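Local coordinates for inositol-3-phosphate synthase (Caenorhabditis elegans, PDB 1VKO), which belongs to the myo-inositol-1-phosphate synthase family and binds nicotinamide-adenine-dinucleotide at the C-terminal ends of the strands of a Rossmann-type parallel sheet, at residues A[78-83]-A[241-246]; A[82-87]-A[154-159]; A[226-231]-A[286-291]. One frame throughout, in Å; residues are numbered along the deposited sequence.

Contact 1 (A[78-83]-A[241-246]); sequences GLLLVG and ECVIVL. With NAD (nicotinamide-adenine-dinucleotide), chain G.
In the parallel sheet that carries the dinucleotide, strand 78-82 pairs with strand 242-246 through five backbone hydrogen bonds spread from G78 to V82. The local axes approach to 4.7 Å, and their N-to-C directions diverge by only 16°. G78, L80 and V82 donate their N-H groups to the carbonyls of C242, I244 and L246, while G78 O and L80 O accept from I244 N and L246 N. L80 is thus paired through both its N-H and its C=O, with L80 N 2.8 Å from I244 O. CA-H...O contacts fill the places between, for example L81 CA to L246 O at 3.2 Å.

The sheet order, 154-159, 77-82, 242-247, 295-298, identifies a Rossmann-type fold in which strand 77-82, first in the chain among these strands, lies inside the sheet. Its C-terminal end meets the cofactor: V82 CG1 is 3.5 Å from C2A of the adenine, and G83 CA packs against the ribose O4B.

On the face bearing L79, L81, I244 and L246, the L79 side chain swings across toward the partner strand because CG lies anti to the backbone N (chi1 176°). Its CD1 is 3.8 Å from I244 CG2 and 3.9 Å from L246 CB. The L81 and L246 side chains run alongside each other, the CD2 methyl of L81 packing on CB and CD2 of L246. On the other face L80 CD1 bridges two valines, at 3.7 Å from V245 CG2 and 4.0 Å from V243 CG1. Helix 440-458 packs I448 and A452 onto L79.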
# COMPACT_ATOMS: atom_id res chain seq x y z
N GLY A 78 -26.61 -14.22 31.97
CA GLY A 78 -25.28 -13.91 32.50
C GLY A 78 -24.22 -14.41 31.54
O GLY A 78 -24.37 -15.49 30.96
N LEU A 79 -23.15 -13.63 31.39
CA LEU A 79 -21.97 -14.03 30.59
C LEU A 79 -20.72 -14.02 31.44
O LEU A 79 -20.39 -13.01 32.11
CB LEU A 79 -21.78 -13.14 29.32
CG LEU A 79 -20.54 -13.35 28.41
CD1 LEU A 79 -20.57 -14.72 27.76
CD2 LEU A 79 -20.45 -12.31 27.33
N LEU A 80 -20.02 -15.15 31.40
CA LEU A 80 -18.79 -15.32 32.14
C LEU A 80 -17.59 -15.43 31.22
O LEU A 80 -17.46 -16.40 30.44
CB LEU A 80 -18.84 -16.60 33.00
CG LEU A 80 -19.81 -16.69 34.16
CD1 LEU A 80 -20.16 -18.15 34.44
CD2 LEU A 80 -19.20 -16.02 35.37
N LEU A 81 -16.65 -14.49 31.34
CA LEU A 81 -15.52 -14.52 30.40
C LEU A 81 -14.30 -15.03 31.06
O LEU A 81 -13.95 -14.61 32.17
CB LEU A 81 -15.26 -13.13 29.80
CG LEU A 81 -16.46 -12.41 29.16
CD1 LEU A 81 -16.14 -11.03 28.64
CD2 LEU A 81 -17.03 -13.25 28.04
N VAL A 82 -13.64 -15.94 30.39
CA VAL A 82 -12.30 -16.33 30.83
C VAL A 82 -11.33 -15.39 30.17
O VAL A 82 -11.37 -15.19 28.94
CB VAL A 82 -11.99 -17.79 30.54
CG1 VAL A 82 -10.75 -18.21 31.31
CG2 VAL A 82 -13.20 -18.66 30.90
N GLY A 83 -10.48 -14.80 30.99
CA GLY A 83 -9.68 -13.67 30.55
C GLY A 83 -10.49 -12.39 30.70
O GLY A 83 -10.45 -11.52 29.85
N GLU A 241 -31.51 -17.11 33.87
CA GLU A 241 -32.07 -18.24 33.17
C GLU A 241 -31.19 -18.75 32.04
O GLU A 241 -31.44 -19.85 31.55
CB GLU A 241 -33.45 -17.90 32.60
CG GLU A 241 -34.50 -17.50 33.62
CD GLU A 241 -35.48 -16.52 33.03
OE1 GLU A 241 -36.29 -16.93 32.17
OE2 GLU A 241 -35.43 -15.32 33.40
N CYS A 242 -30.20 -17.96 31.60
CA CYS A 242 -29.22 -18.42 30.58
C CYS A 242 -27.82 -18.02 31.00
O CYS A 242 -27.55 -16.85 31.25
CB CYS A 242 -29.51 -17.82 29.20
SG CYS A 242 -28.55 -18.55 27.84
N VAL A 243 -26.93 -19.01 31.10
CA VAL A 243 -25.55 -18.74 31.48
C VAL A 243 -24.69 -19.16 30.30
O VAL A 243 -24.82 -20.29 29.82
CB VAL A 243 -25.14 -19.55 32.74
CG1 VAL A 243 -23.69 -19.33 33.08
CG2 VAL A 243 -25.98 -19.15 33.92
N ILE A 244 -23.85 -18.24 29.85
CA ILE A 244 -22.91 -18.52 28.78
C ILE A 244 -21.51 -18.26 29.32
O ILE A 244 -21.27 -17.23 29.98
CB ILE A 244 -23.18 -17.63 27.54
CG1 ILE A 244 -24.57 -17.85 27.00
CG2 ILE A 244 -22.12 -17.91 26.40
CD1 ILE A 244 -25.17 -16.57 26.35
N VAL A 245 -20.62 -19.22 29.07
CA VAL A 245 -19.22 -19.08 29.38
C VAL A 245 -18.43 -18.93 28.08
O VAL A 245 -18.66 -19.64 27.09
CB VAL A 245 -18.71 -20.29 30.14
CG1 VAL A 245 -17.11 -20.30 30.15
CG2 VAL A 245 -19.32 -20.30 31.53
N LEU A 246 -17.49 -17.99 28.08
CA LEU A 246 -16.78 -17.67 26.84
C LEU A 246 -15.31 -17.42 27.11
O LEU A 246 -14.94 -16.62 28.00
CB LEU A 246 -17.43 -16.46 26.14
CG LEU A 246 -16.90 -16.03 24.79
CD1 LEU A 246 -18.02 -15.45 23.86
CD2 LEU A 246 -15.74 -15.02 24.98
PA NAD G . -5.19 -10.17 26.40
O1A NAD G . -3.87 -10.59 26.83
O2A NAD G . -5.30 -8.71 26.55
O5B NAD G . -6.25 -10.99 27.25
C5B NAD G . -5.89 -12.20 27.84
C4B NAD G . -6.29 -12.13 29.30
O4B NAD G . -6.57 -13.44 29.75
C3B NAD G . -5.19 -11.60 30.18
O3B NAD G . -5.87 -10.85 31.18
C2B NAD G . -4.61 -12.80 30.88
O2B NAD G . -4.44 -12.37 32.23
C1B NAD G . -5.77 -13.78 30.85
N9A NAD G . -5.51 -15.24 30.93
C8A NAD G . -4.50 -15.99 30.41
N7A NAD G . -4.68 -17.27 30.78
C5A NAD G . -5.79 -17.39 31.54
C6A NAD G . -6.41 -18.47 32.20
N6A NAD G . -5.91 -19.71 32.23
N1A NAD G . -7.54 -18.22 32.93
C2A NAD G . -8.04 -16.95 33.04
N3A NAD G . -7.40 -15.92 32.42
C4A NAD G . -6.30 -16.12 31.67
O3 NAD G . -5.51 -10.64 24.88
PN NAD G . -6.84 -10.15 24.16
O1N NAD G . -7.83 -9.84 25.22
O2N NAD G . -6.47 -9.10 23.20
O5D NAD G . -7.46 -11.46 23.43
C5D NAD G . -7.58 -12.69 24.12
C4D NAD G . -7.67 -13.93 23.20
O4D NAD G . -8.60 -13.71 22.17
C3D NAD G . -6.35 -14.31 22.53
O3D NAD G . -6.22 -15.70 22.54
C2D NAD G . -6.58 -13.94 21.08
O2D NAD G . -5.89 -14.74 20.14
C1D NAD G . -8.06 -14.18 20.96
N1N NAD G . -8.46 -13.48 19.75
C2N NAD G . -8.34 -12.13 19.67
C3N NAD G . -8.70 -11.49 18.50
C7N NAD G . -8.90 -10.03 18.60
O7N NAD G . -8.58 -9.46 19.86
N7N NAD G . -9.38 -9.34 17.56
C4N NAD G . -9.22 -12.21 17.41
C5N NAD G . -9.32 -13.58 17.50
C6N NAD G . -8.93 -14.22 18.69

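Contact 2 (A[82-87]-A[154-159]). With NAD (nicotinamide-adenine-dinucleotide), chain G.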
# COMPACT_ATOMS: atom_id res chain seq x y z
N VAL A 82 -13.64 -15.94 30.39
CA VAL A 82 -12.30 -16.33 30.83
C VAL A 82 -11.33 -15.39 30.17
O VAL A 82 -11.37 -15.19 28.94
CB VAL A 82 -11.99 -17.79 30.54
CG1 VAL A 82 -10.75 -18.21 31.31
CG2 VAL A 82 -13.20 -18.66 30.90
N GLY A 83 -10.48 -14.80 30.99
CA GLY A 83 -9.68 -13.67 30.55
C GLY A 83 -10.49 -12.39 30.70
O GLY A 83 -10.45 -11.52 29.85
N LEU A 84 -11.26 -12.26 31.77
CA LEU A 84 -12.14 -11.09 31.98
C LEU A 84 -11.36 -9.79 32.05
O LEU A 84 -11.90 -8.73 31.70
CB LEU A 84 -12.98 -11.23 33.25
CG LEU A 84 -13.86 -10.04 33.70
CD1 LEU A 84 -15.06 -9.83 32.75
CD2 LEU A 84 -14.39 -10.19 35.14
N GLY A 85 -10.11 -9.86 32.48
CA GLY A 85 -9.28 -8.66 32.66
C GLY A 85 -8.42 -8.30 31.49
O GLY A 85 -7.61 -7.38 31.58
N GLY A 86 -8.59 -8.99 30.37
CA GLY A 86 -7.76 -8.75 29.16
C GLY A 86 -8.19 -7.53 28.37
O GLY A 86 -9.03 -6.75 28.85
N ASN A 87 -7.61 -7.34 27.18
CA ASN A 87 -8.05 -6.27 26.30
C ASN A 87 -9.50 -6.44 25.90
O ASN A 87 -10.29 -5.53 26.10
CB ASN A 87 -7.17 -6.12 25.03
CG ASN A 87 -5.83 -5.50 25.31
OD1 ASN A 87 -5.29 -5.62 26.41
ND2 ASN A 87 -5.28 -4.84 24.31
N LEU A 154 -26.97 -7.85 29.28
CA LEU A 154 -26.05 -8.92 29.67
C LEU A 154 -25.40 -8.58 30.99
O LEU A 154 -24.87 -7.48 31.16
CB LEU A 154 -24.95 -9.15 28.62
CG LEU A 154 -25.21 -9.59 27.17
CD1 LEU A 154 -23.89 -9.52 26.34
CD2 LEU A 154 -25.85 -11.00 27.04
N ILE A 155 -25.47 -9.51 31.94
CA ILE A 155 -24.75 -9.38 33.20
C ILE A 155 -23.44 -10.13 33.08
O ILE A 155 -23.44 -11.33 32.78
CB ILE A 155 -25.57 -10.03 34.36
CG1 ILE A 155 -26.84 -9.24 34.70
CG2 ILE A 155 -24.70 -10.16 35.59
CD1 ILE A 155 -28.14 -9.80 34.09
N ILE A 156 -22.32 -9.48 33.37
CA ILE A 156 -21.02 -10.08 33.10
C ILE A 156 -20.07 -10.22 34.30
O ILE A 156 -19.74 -9.26 34.95
CB ILE A 156 -20.32 -9.29 31.99
CG1 ILE A 156 -21.14 -9.30 30.70
CG2 ILE A 156 -18.88 -9.79 31.81
CD1 ILE A 156 -20.43 -8.59 29.52
N SER A 157 -19.60 -11.43 34.55
CA SER A 157 -18.47 -11.65 35.42
C SER A 157 -17.42 -12.52 34.67
O SER A 157 -17.47 -12.64 33.43
CB SER A 157 -18.94 -12.38 36.67
OG SER A 157 -17.88 -12.49 37.60
N GLY A 158 -16.49 -13.11 35.42
CA GLY A 158 -15.57 -14.07 34.91
C GLY A 158 -14.28 -14.15 35.68
O GLY A 158 -14.22 -13.73 36.84
N TRP A 159 -13.25 -14.70 35.03
CA TRP A 159 -12.01 -15.04 35.71
C TRP A 159 -10.76 -14.48 35.07
O TRP A 159 -10.70 -14.30 33.86
CB TRP A 159 -11.85 -16.53 35.75
CG TRP A 159 -12.99 -17.31 36.33
CD1 TRP A 159 -13.12 -17.75 37.62
CD2 TRP A 159 -14.13 -17.80 35.61
NE1 TRP A 159 -14.29 -18.46 37.75
CE2 TRP A 159 -14.93 -18.50 36.54
CE3 TRP A 159 -14.57 -17.68 34.29
CZ2 TRP A 159 -16.13 -19.12 36.17
CZ3 TRP A 159 -15.73 -18.32 33.91
CH2 TRP A 159 -16.52 -19.02 34.86
PA NAD G . -5.19 -10.17 26.40
O1A NAD G . -3.87 -10.59 26.83
O2A NAD G . -5.30 -8.71 26.55
O5B NAD G . -6.25 -10.99 27.25
C5B NAD G . -5.89 -12.20 27.84
C4B NAD G . -6.29 -12.13 29.30
O4B NAD G . -6.57 -13.44 29.75
C3B NAD G . -5.19 -11.60 30.18
O3B NAD G . -5.87 -10.85 31.18
C2B NAD G . -4.61 -12.80 30.88
O2B NAD G . -4.44 -12.37 32.23
C1B NAD G . -5.77 -13.78 30.85
N9A NAD G . -5.51 -15.24 30.93
C8A NAD G . -4.50 -15.99 30.41
N7A NAD G . -4.68 -17.27 30.78
C5A NAD G . -5.79 -17.39 31.54
C6A NAD G . -6.41 -18.47 32.20
N6A NAD G . -5.91 -19.71 32.23
N1A NAD G . -7.54 -18.22 32.93
C2A NAD G . -8.04 -16.95 33.04
N3A NAD G . -7.40 -15.92 32.42
C4A NAD G . -6.30 -16.12 31.67
O3 NAD G . -5.51 -10.64 24.88
PN NAD G . -6.84 -10.15 24.16
O1N NAD G . -7.83 -9.84 25.22
O2N NAD G . -6.47 -9.10 23.20
O5D NAD G . -7.46 -11.46 23.43
C5D NAD G . -7.58 -12.69 24.12
C4D NAD G . -7.67 -13.93 23.20
O4D NAD G . -8.60 -13.71 22.17
C3D NAD G . -6.35 -14.31 22.53
O3D NAD G . -6.22 -15.70 22.54
C2D NAD G . -6.58 -13.94 21.08
O2D NAD G . -5.89 -14.74 20.14
C1D NAD G . -8.06 -14.18 20.96
N1N NAD G . -8.46 -13.48 19.75
C2N NAD G . -8.34 -12.13 19.67
C3N NAD G . -8.70 -11.49 18.50
C7N NAD G . -8.90 -10.03 18.60
O7N NAD G . -8.58 -9.46 19.86
N7N NAD G . -9.38 -9.34 17.56
C4N NAD G . -9.22 -12.21 17.41
C5N NAD G . -9.32 -13.58 17.50
C6N NAD G . -8.93 -14.22 18.69
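A single carbonyl, W159 O, accepts two consecutive N-H groups: G83 N at 2.9 Å and L84 N at 3.0 Å. The G83 donor comes in nearly head-on to the carbonyl, although its N-H is bent (135° at the hydrogen). The L84 bond is straighter at the hydrogen, yet its donor stands 38° out of the carbonyl plane. Parallel pairing thus ends at V82 and W159, where the chain turns into the glycine-rich dinucleotide-binding loop, a type I turn from G83 to G86. L84 folds back over strand 154-159: one branch, CD2, rests 3.6 Å from G158 N, while CD1 meets I156 CG2 at 3.9 Å. V82 turns its second methyl, CG2, to the indole of W159, 3.8 Å from CE3. G86 forms the N-cap of the following helix, and N87 N, in its first turn, donates to NAD O2A at 2.8 Å, so the positive end of the helix dipole would probably favour the phosphate.

Around the pair, helix 87-100 packs V93 against both L84 and I156. Helix 220-238 lies against W159, whose NE1 bonds to D230 OD2, and F285 of helix 281-291 meets the indole edge-to-face.

Contact 3 (A[226-231]-A[286-291])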
# COMPACT_ATOMS: atom_id res chain seq x y z
N HIS A 226 -14.23 -26.26 41.51
CA HIS A 226 -14.13 -24.88 41.98
C HIS A 226 -14.85 -23.96 41.00
O HIS A 226 -15.62 -23.08 41.42
CB HIS A 226 -12.67 -24.46 42.08
CG HIS A 226 -12.47 -23.08 42.61
ND1 HIS A 226 -11.87 -22.83 43.83
CD2 HIS A 226 -12.75 -21.87 42.08
CE1 HIS A 226 -11.79 -21.53 44.02
NE2 HIS A 226 -12.32 -20.92 42.97
N ILE A 227 -14.60 -24.16 39.70
CA ILE A 227 -15.30 -23.40 38.65
C ILE A 227 -16.79 -23.74 38.60
O ILE A 227 -17.60 -22.86 38.35
CB ILE A 227 -14.71 -23.71 37.28
CG1 ILE A 227 -13.19 -23.52 37.29
CG2 ILE A 227 -15.38 -22.82 36.23
CD1 ILE A 227 -12.73 -22.10 37.47
N ARG A 228 -17.14 -25.02 38.74
CA ARG A 228 -18.56 -25.38 38.83
C ARG A 228 -19.18 -24.48 39.91
O ARG A 228 -20.20 -23.84 39.68
CB ARG A 228 -18.74 -26.86 39.18
CG ARG A 228 -18.34 -27.79 38.06
CD ARG A 228 -18.80 -29.21 38.23
NE ARG A 228 -20.26 -29.29 38.16
CZ ARG A 228 -20.96 -30.40 38.35
NH1 ARG A 228 -20.35 -31.55 38.63
NH2 ARG A 228 -22.27 -30.36 38.24
N ALA A 229 -18.51 -24.40 41.05
CA ALA A 229 -19.00 -23.64 42.21
C ALA A 229 -19.20 -22.20 41.83
O ALA A 229 -20.19 -21.57 42.23
CB ALA A 229 -17.99 -23.78 43.38
N ASP A 230 -18.29 -21.69 40.99
CA ASP A 230 -18.28 -20.29 40.53
C ASP A 230 -19.47 -19.98 39.67
O ASP A 230 -20.06 -18.90 39.76
CB ASP A 230 -16.98 -19.94 39.81
CG ASP A 230 -15.80 -19.69 40.77
OD1 ASP A 230 -16.00 -19.38 41.98
OD2 ASP A 230 -14.61 -19.75 40.38
N ILE A 231 -19.85 -20.95 38.85
CA ILE A 231 -20.95 -20.78 37.91
C ILE A 231 -22.30 -20.79 38.59
O ILE A 231 -23.13 -19.92 38.33
CB ILE A 231 -20.89 -21.88 36.83
CG1 ILE A 231 -19.66 -21.65 35.93
CG2 ILE A 231 -22.19 -21.93 36.02
CD1 ILE A 231 -19.34 -22.80 35.05
N ALA A 286 -14.55 -25.72 29.88
CA ALA A 286 -15.62 -26.23 29.01
C ALA A 286 -16.45 -27.23 29.80
O ALA A 286 -17.69 -27.16 29.80
CB ALA A 286 -15.08 -26.83 27.71
N VAL A 287 -15.77 -28.14 30.50
CA VAL A 287 -16.44 -29.14 31.36
C VAL A 287 -17.26 -28.52 32.51
O VAL A 287 -18.42 -28.87 32.71
CB VAL A 287 -15.43 -30.22 31.82
CG1 VAL A 287 -16.06 -31.20 32.80
CG2 VAL A 287 -14.93 -31.00 30.62
N ALA A 288 -16.69 -27.57 33.24
CA ALA A 288 -17.45 -26.92 34.31
C ALA A 288 -18.74 -26.26 33.82
O ALA A 288 -19.72 -26.14 34.56
CB ALA A 288 -16.59 -25.93 35.00
N SER A 289 -18.72 -25.82 32.56
CA SER A 289 -19.79 -25.06 31.93
C SER A 289 -20.91 -26.02 31.60
O SER A 289 -22.06 -25.82 32.02
CB SER A 289 -19.31 -24.36 30.64
OG SER A 289 -18.18 -23.56 30.91
N ILE A 290 -20.54 -27.07 30.88
CA ILE A 290 -21.50 -28.06 30.43
C ILE A 290 -22.17 -28.71 31.62
O ILE A 290 -23.39 -28.73 31.70
CB ILE A 290 -20.85 -29.12 29.53
CG1 ILE A 290 -20.37 -28.48 28.23
CG2 ILE A 290 -21.83 -30.23 29.25
CD1 ILE A 290 -19.25 -29.27 27.55
N LEU A 291 -21.36 -29.20 32.56
CA LEU A 291 -21.91 -29.87 33.76
C LEU A 291 -22.89 -29.00 34.54
O LEU A 291 -23.79 -29.53 35.17
CB LEU A 291 -20.80 -30.45 34.66
CG LEU A 291 -20.02 -31.54 33.92
CD1 LEU A 291 -18.80 -31.82 34.66
CD2 LEU A 291 -20.81 -32.79 33.79
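Apolar packing between helices 226-231 and 286-291 centres on A288, whose CB points into the other helix and lies 3.6 Å from I227 CG2. The small side chain lets the backbones come close, with R228 CA and A288 CA 4.9 Å apart. The local axes pass at 8.7 Å and cross at -47°; the backbones are nearest at R228 and A288, and longer side chains carry the contact on from there. I227 divides its branches: CG2 faces A288 while the CG1 branch leads away. On the next turn I231 reaches across with an extended chain (chi2 168°), which lays CD1 against the backbone of the second helix, 3.4 Å from A288 O and 3.9 Å from S289 CA.

The second kind of interaction lies between an arginine head and aliphatic carbon. The R228 chain is bent at chi3 (67°), and its guanidinium spreads over L291: CB of L291 sits 3.6 Å above the guanidinium plane, over its centre. Further back along the same arginine, CG touches A288 CB at 4.0 Å.

The polar ends of R228 and S289 are bound just outside the two segments. R228 NE forms a salt bridge with OE2 of E292, and S289 OG bonds back to F285 O within its own helix. Both helices rest on the parallel sheet, where I231 meets L80 and V243, and S289 meets V245.

Cohesion between the two segments therefore comes from van der Waals contact, while the R228-E292 bridge adds a charged tie to the residue after L291, consistent with the guanidinium being held flat over L291.

In the fold
Contacts 1 and 2 share V82 and G83 and build neighbouring strand pairs of one sheet: L79 N to I155 O and L81 N to S157 O join their strands directly. Contact 1 is wholly buried and relies on a regular series of backbone bonds. Contact 2, at the edge strand of the sheet, retains one bridge before the loop takes over. Contacts 1 and 2 both touch NAD. Contact 3, farther from the chain's centre, packs helix on helix over one face of the sheet, W159 meeting I227, and its segments join through side chains instead of backbone pairing. Contacts 2 and 3 are also buried, but each includes partly exposed residues.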